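Local coordinates for proteophosphoglycan (Silicibacter pomeroyi DSS-3, PDB 2RE3), which is of unknown function but belongs to the DUF1285 family, whose fold of repeated structural motifs may point to a part in signal transduction, at residues S68-R73 with L80-E85; A94-V99 with V145-G150. All coordinates share one frame; numbering follows the deposited sequence.

Each contact belongs to a six-stranded mixed sheet, and the two sheets share one strand order, so the same topology appears twice along the chain. Contact 1 lies in the N-terminal family region, contact 2 in the C-terminal one, close to the middle of the molecule. Their centres are about 16 Å apart, yet they meet across the interface between the two halves: Arg73 NH1 probably makes a hydrogen bond to Gly150 O at 3.1 Å, and Leu71 CD1 packs against Phe96 CZ at 3.8 Å. No active site is known. A glycerol, probably from the crystallisation liquor, lies about 4 Å from the Thr82 side chain in contact 1.

Contact 1 of 2, residues S68-R73 with L80-E85; sequences SSILKR and LVTPVE
The carbonyl oxygen of Ile70 receives two donors from the facing strand although Ile70 itself lies just before the strand 71-74. Val81 N gives it a hydrogen bond of 2.9 Å, in the carbonyl plane and fairly straight at the hydrogen (156°), and Leu80 CA adds a weaker C-H contact to the same Ile70 O at 3.3 Å. The oxygen is presented as the chain leaves a type I turn, Ser68 to Leu71, that follows the helix. Beyond it the antiparallel hairpin begins with Leu71 and Leu80 as a non-hydrogen-bonded pair.

These two leucines lie side by side on one face, Leu71 CD2 touching Leu80 CD2 at 3.8 Å, and join Ile89 of the next strand in the sheet; Leu80 also reaches Trp51 and Ile41. Ile70 comes across Leu80 at about a right angle. With its CG1 set between the backbone N and carbonyl carbon (chi1 56°), it brings CD1 to 3.8 Å from Leu80 CB and also meets the methyl of Thr82. On the other face Lys72 runs out extended, its CB and CD both packed against Val81 CG2 as the chain passes obliquely across it, and its NZ bonds to Val30 O.

Thr82 divides its two branches: CG2 joins the apolar cluster, while OG1 accepts from Glu85 N at 3.0 Å in an ST motif, beside the backbone bond from Thr82 N to Glu85 O, at the bend after the strand. Branched aliphatic side chains thus pack the open end of the hairpin, while Ile70 O, Thr82 OG1 and Lys72 NZ each have a backbone partner.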
loop_
_atom_site.group_PDB
_atom_site.type_symbol
_atom_site.label_atom_id
_atom_site.label_comp_id
_atom_site.label_asym_id
_atom_site.label_seq_id
_atom_site.Cartn_x
_atom_site.Cartn_y
_atom_site.Cartn_z
ATOM N N SER A 68 -6.113 9.799 -1.374
ATOM C CA SER A 68 -5.626 8.449 -1.643
ATOM C C SER A 68 -6.458 7.810 -2.739
ATOM O O SER A 68 -5.954 6.967 -3.464
ATOM C CB SER A 68 -5.675 7.568 -0.384
ATOM O OG SER A 68 -4.613 7.894 0.510
ATOM N N SER A 69 -7.735 8.203 -2.843
ATOM C CA SER A 69 -8.600 7.685 -3.896
ATOM C C SER A 69 -8.088 8.040 -5.314
ATOM O O SER A 69 -8.466 7.370 -6.276
ATOM C CB SER A 69 -10.049 8.157 -3.727
ATOM O OG SER A 69 -10.261 9.526 -4.102
ATOM N N ILE A 70 -7.248 9.069 -5.439
ATOM C CA ILE A 70 -6.793 9.473 -6.784
ATOM C C ILE A 70 -5.293 9.226 -7.000
ATOM O O ILE A 70 -4.658 9.842 -7.858
ATOM C CB ILE A 70 -7.201 10.934 -7.128
ATOM C CG1 ILE A 70 -6.679 11.936 -6.070
ATOM C CG2 ILE A 70 -8.727 10.983 -7.328
ATOM C CD1 ILE A 70 -6.656 13.397 -6.537
ATOM N N LEU A 71 -4.740 8.319 -6.198
ATOM C CA LEU A 71 -3.369 7.914 -6.370
ATOM C C LEU A 71 -3.240 7.074 -7.640
ATOM O O LEU A 71 -4.082 6.199 -7.936
ATOM C CB LEU A 71 -2.913 7.092 -5.186
ATOM C CG LEU A 71 -2.340 7.848 -4.000
ATOM C CD1 LEU A 71 -2.333 6.936 -2.827
ATOM C CD2 LEU A 71 -0.919 8.308 -4.343
ATOM N N LYS A 72 -2.180 7.352 -8.387
ATOM C CA LYS A 72 -1.867 6.633 -9.590
ATOM C C LYS A 72 -0.354 6.399 -9.622
ATOM O O LYS A 72 0.446 7.298 -9.341
ATOM C CB LYS A 72 -2.299 7.460 -10.795
ATOM C CG LYS A 72 -2.114 6.755 -12.133
ATOM C CD LYS A 72 -2.523 7.635 -13.329
ATOM C CE LYS A 72 -2.791 6.779 -14.598
ATOM N NZ LYS A 72 -3.185 7.605 -15.800
ATOM N N ARG A 73 0.030 5.189 -9.972
ATOM C CA ARG A 73 1.419 4.854 -10.129
ATOM C C ARG A 73 1.767 4.856 -11.609
ATOM O O ARG A 73 1.061 4.249 -12.409
ATOM C CB ARG A 73 1.649 3.456 -9.566
ATOM C CG ARG A 73 3.089 3.076 -9.483
ATOM C CD ARG A 73 3.269 1.637 -9.133
ATOM N NE ARG A 73 4.634 1.256 -9.397
ATOM C CZ ARG A 73 5.198 0.130 -8.978
ATOM N NH1 ARG A 73 4.543 -0.748 -8.240
ATOM N NH2 ARG A 73 6.461 -0.099 -9.286
ATOM N N LEU A 80 -1.188 12.230 -8.032
ATOM C CA LEU A 80 -2.621 12.383 -7.754
ATOM C C LEU A 80 -3.193 12.864 -9.068
ATOM O O LEU A 80 -2.728 13.851 -9.613
ATOM C CB LEU A 80 -2.877 13.413 -6.633
ATOM C CG LEU A 80 -2.045 13.138 -5.375
ATOM C CD1 LEU A 80 -2.240 14.217 -4.393
ATOM C CD2 LEU A 80 -2.387 11.781 -4.773
ATOM N N VAL A 81 -4.179 12.150 -9.579
ATOM C CA VAL A 81 -4.670 12.360 -10.927
ATOM C C VAL A 81 -6.182 12.480 -10.928
ATOM O O VAL A 81 -6.876 11.642 -10.386
ATOM C CB VAL A 81 -4.244 11.190 -11.812
ATOM C CG1 VAL A 81 -4.721 11.371 -13.264
ATOM C CG2 VAL A 81 -2.720 11.042 -11.737
ATOM N N THR A 82 -6.669 13.547 -11.539
ATOM C CA THR A 82 -8.071 13.724 -11.855
ATOM C C THR A 82 -8.148 13.763 -13.393
ATOM O O THR A 82 -7.124 13.753 -14.063
ATOM C CB THR A 82 -8.587 15.068 -11.291
ATOM O OG1 THR A 82 -7.849 16.132 -11.904
ATOM C CG2 THR A 82 -8.445 15.145 -9.779
ATOM N N PRO A 83 -9.357 13.846 -13.954
ATOM C CA PRO A 83 -9.472 13.993 -15.416
ATOM C C PRO A 83 -8.798 15.244 -15.995
ATOM O O PRO A 83 -8.487 15.260 -17.187
ATOM C CB PRO A 83 -10.989 14.091 -15.657
ATOM C CG PRO A 83 -11.621 13.498 -14.448
ATOM C CD PRO A 83 -10.674 13.803 -13.294
ATOM N N VAL A 84 -8.577 16.276 -15.188
ATOM C CA VAL A 84 -8.021 17.513 -15.722
ATOM C C VAL A 84 -6.595 17.817 -15.276
ATOM O O VAL A 84 -5.867 18.541 -15.983
ATOM C CB VAL A 84 -8.974 18.735 -15.485
ATOM C CG1 VAL A 84 -10.219 18.549 -16.334
ATOM C CG2 VAL A 84 -9.335 18.917 -13.997
ATOM N N GLU A 85 -6.174 17.223 -14.167
ATOM C CA GLU A 85 -4.903 17.566 -13.549
ATOM C C GLU A 85 -4.158 16.339 -13.036
ATOM O O GLU A 85 -4.776 15.402 -12.571
ATOM C CB GLU A 85 -5.173 18.510 -12.382
ATOM C CG GLU A 85 -3.915 19.015 -11.716
ATOM C CD GLU A 85 -4.125 20.278 -10.871
ATOM O OE1 GLU A 85 -5.084 20.326 -10.056
ATOM O OE2 GLU A 85 -3.302 21.215 -11.012
#

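Contact 2 of 2, residues A94-V99 with V145-G150; sequences APFVAV and VHVRAG
Phe96 and Val147 face each other across 8.5 Å between their CA atoms, on strands whose short segments approach to 9.1 Å at 113° and share no hydrogen bond, since strand 151-155 runs between them in the sheet. Side chains alone make the contact, and both Phe96 and Val147 touch Ala153 of that middle strand, whose small side chain lets them approach over it.

The Phe96 ring is the main bridge. Its CG stands beside the backbone N (chi1 -57°), directing the ring toward the other strand, where CD2 reaches Val147 CG2 at 4.1 Å. Farther out, CZ lies 3.9 Å from Arg148 NH2, which sits at the ring edge, near its plane; with ring and guanidinium planes 54° apart, this is no cation-pi stack. Pro95 CB rests over one ring face, toward the rim. At the other end Ala98 CB and Val145 CG1 just meet at 4.5 Å, and Phe114 of strand 111-116 packs on both.

Val147 and Arg148 together oppose Leu151 in a classic beta bulge, just before the tight turn into strand 151-155. In this turn Gly150, whose positive phi suits a residue without a side chain, gives its N-H to His146 NE2 at 3.0 Å. Asn128 OD1 bonds to ND1, consistent with a proton on that nitrogen.

Arginine suits its place because the long chain carries the guanidinium across to the Phe96 edge and to Asp120, which forms a salt bridge with NH1, beside the backbone O of Ser68. Phe96 meets NH2 with its edge, so the charge gains little from the ring and probably relies on Asp120.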
loop_
_atom_site.group_PDB
_atom_site.type_symbol
_atom_site.label_atom_id
_atom_site.label_comp_id
_atom_site.label_asym_id
_atom_site.label_seq_id
_atom_site.Cartn_x
_atom_site.Cartn_y
_atom_site.Cartn_z
ATOM N N ALA A 94 5.871 2.690 0.646
ATOM C CA ALA A 94 4.673 2.289 -0.068
ATOM C C ALA A 94 3.640 3.377 0.153
ATOM O O ALA A 94 3.708 4.100 1.144
ATOM C CB ALA A 94 4.176 0.950 0.420
ATOM N N PRO A 95 2.706 3.538 -0.797
ATOM C CA PRO A 95 1.629 4.507 -0.612
ATOM C C PRO A 95 0.669 4.156 0.528
ATOM O O PRO A 95 -0.074 5.035 1.014
ATOM C CB PRO A 95 0.906 4.487 -1.959
ATOM C CG PRO A 95 1.300 3.180 -2.621
ATOM C CD PRO A 95 2.644 2.875 -2.118
ATOM N N PHE A 96 0.677 2.891 0.951
ATOM C CA PHE A 96 -0.231 2.453 2.026
ATOM C C PHE A 96 0.455 1.618 3.089
ATOM O O PHE A 96 1.512 1.039 2.855
ATOM C CB PHE A 96 -1.373 1.642 1.453
ATOM C CG PHE A 96 -2.184 2.362 0.409
ATOM C CD1 PHE A 96 -2.951 3.458 0.744
ATOM C CD2 PHE A 96 -2.231 1.888 -0.887
ATOM C CE1 PHE A 96 -3.720 4.086 -0.198
ATOM C CE2 PHE A 96 -3.006 2.514 -1.848
ATOM C CZ PHE A 96 -3.753 3.625 -1.497
ATOM N N VAL A 97 -0.145 1.587 4.262
ATOM C CA VAL A 97 0.234 0.669 5.292
ATOM C C VAL A 97 -0.949 -0.261 5.545
ATOM O O VAL A 97 -2.057 0.211 5.736
ATOM C CB VAL A 97 0.597 1.392 6.600
ATOM C CG1 VAL A 97 0.618 0.404 7.756
ATOM C CG2 VAL A 97 1.958 2.122 6.461
ATOM N N ALA A 98 -0.698 -1.570 5.537
ATOM C CA ALA A 98 -1.677 -2.583 5.947
ATOM C C ALA A 98 -1.708 -2.638 7.469
ATOM O O ALA A 98 -0.697 -2.976 8.094
ATOM C CB ALA A 98 -1.304 -3.981 5.379
ATOM N N VAL A 99 -2.854 -2.319 8.062
ATOM C CA VAL A 99 -2.972 -2.271 9.521
ATOM C C VAL A 99 -3.759 -3.411 10.134
ATOM O O VAL A 99 -3.812 -3.541 11.348
ATOM C CB VAL A 99 -3.631 -0.976 9.982
ATOM C CG1 VAL A 99 -2.723 0.227 9.598
ATOM C CG2 VAL A 99 -5.064 -0.872 9.411
ATOM N N VAL A 145 1.910 -6.009 0.428
ATOM C CA VAL A 145 0.810 -6.635 -0.318
ATOM C C VAL A 145 0.205 -5.633 -1.309
ATOM O O VAL A 145 0.058 -4.446 -1.021
ATOM C CB VAL A 145 -0.283 -7.211 0.601
ATOM C CG1 VAL A 145 -0.905 -6.148 1.504
ATOM C CG2 VAL A 145 -1.377 -7.851 -0.223
ATOM N N HIS A 146 -0.094 -6.118 -2.502
ATOM C CA HIS A 146 -0.684 -5.293 -3.544
ATOM C C HIS A 146 -2.138 -5.009 -3.195
ATOM O O HIS A 146 -2.876 -5.907 -2.755
ATOM C CB HIS A 146 -0.587 -6.039 -4.874
ATOM C CG HIS A 146 -1.186 -5.332 -6.053
ATOM N ND1 HIS A 146 -2.469 -5.577 -6.478
ATOM C CD2 HIS A 146 -0.653 -4.464 -6.947
ATOM C CE1 HIS A 146 -2.717 -4.862 -7.566
ATOM N NE2 HIS A 146 -1.632 -4.180 -7.875
ATOM N N VAL A 147 -2.528 -3.754 -3.352
ATOM C CA VAL A 147 -3.906 -3.314 -3.096
ATOM C C VAL A 147 -4.594 -3.059 -4.427
ATOM O O VAL A 147 -5.638 -3.633 -4.694
ATOM C CB VAL A 147 -3.925 -2.010 -2.282
ATOM C CG1 VAL A 147 -5.375 -1.563 -2.015
ATOM C CG2 VAL A 147 -3.060 -2.175 -1.021
ATOM N N ARG A 148 -4.021 -2.189 -5.265
ATOM C CA ARG A 148 -4.586 -1.981 -6.590
ATOM C C ARG A 148 -3.620 -1.267 -7.506
ATOM O O ARG A 148 -2.832 -0.422 -7.069
ATOM C CB ARG A 148 -5.907 -1.178 -6.532
ATOM C CG ARG A 148 -5.780 0.258 -6.008
ATOM C CD ARG A 148 -7.075 1.084 -6.234
ATOM N NE ARG A 148 -6.853 2.459 -5.764
ATOM C CZ ARG A 148 -6.885 2.826 -4.485
ATOM N NH1 ARG A 148 -7.198 1.947 -3.545
ATOM N NH2 ARG A 148 -6.634 4.089 -4.136
ATOM N N ALA A 149 -3.683 -1.619 -8.782
ATOM C CA ALA A 149 -3.041 -0.854 -9.833
ATOM C C ALA A 149 -1.588 -0.498 -9.520
ATOM O O ALA A 149 -1.113 0.581 -9.858
ATOM C CB ALA A 149 -3.860 0.388 -10.129
ATOM N N GLY A 150 -0.889 -1.426 -8.876
ATOM C CA GLY A 150 0.528 -1.251 -8.501
ATOM C C GLY A 150 0.743 -0.527 -7.202
ATOM O O GLY A 150 1.886 -0.306 -6.779
#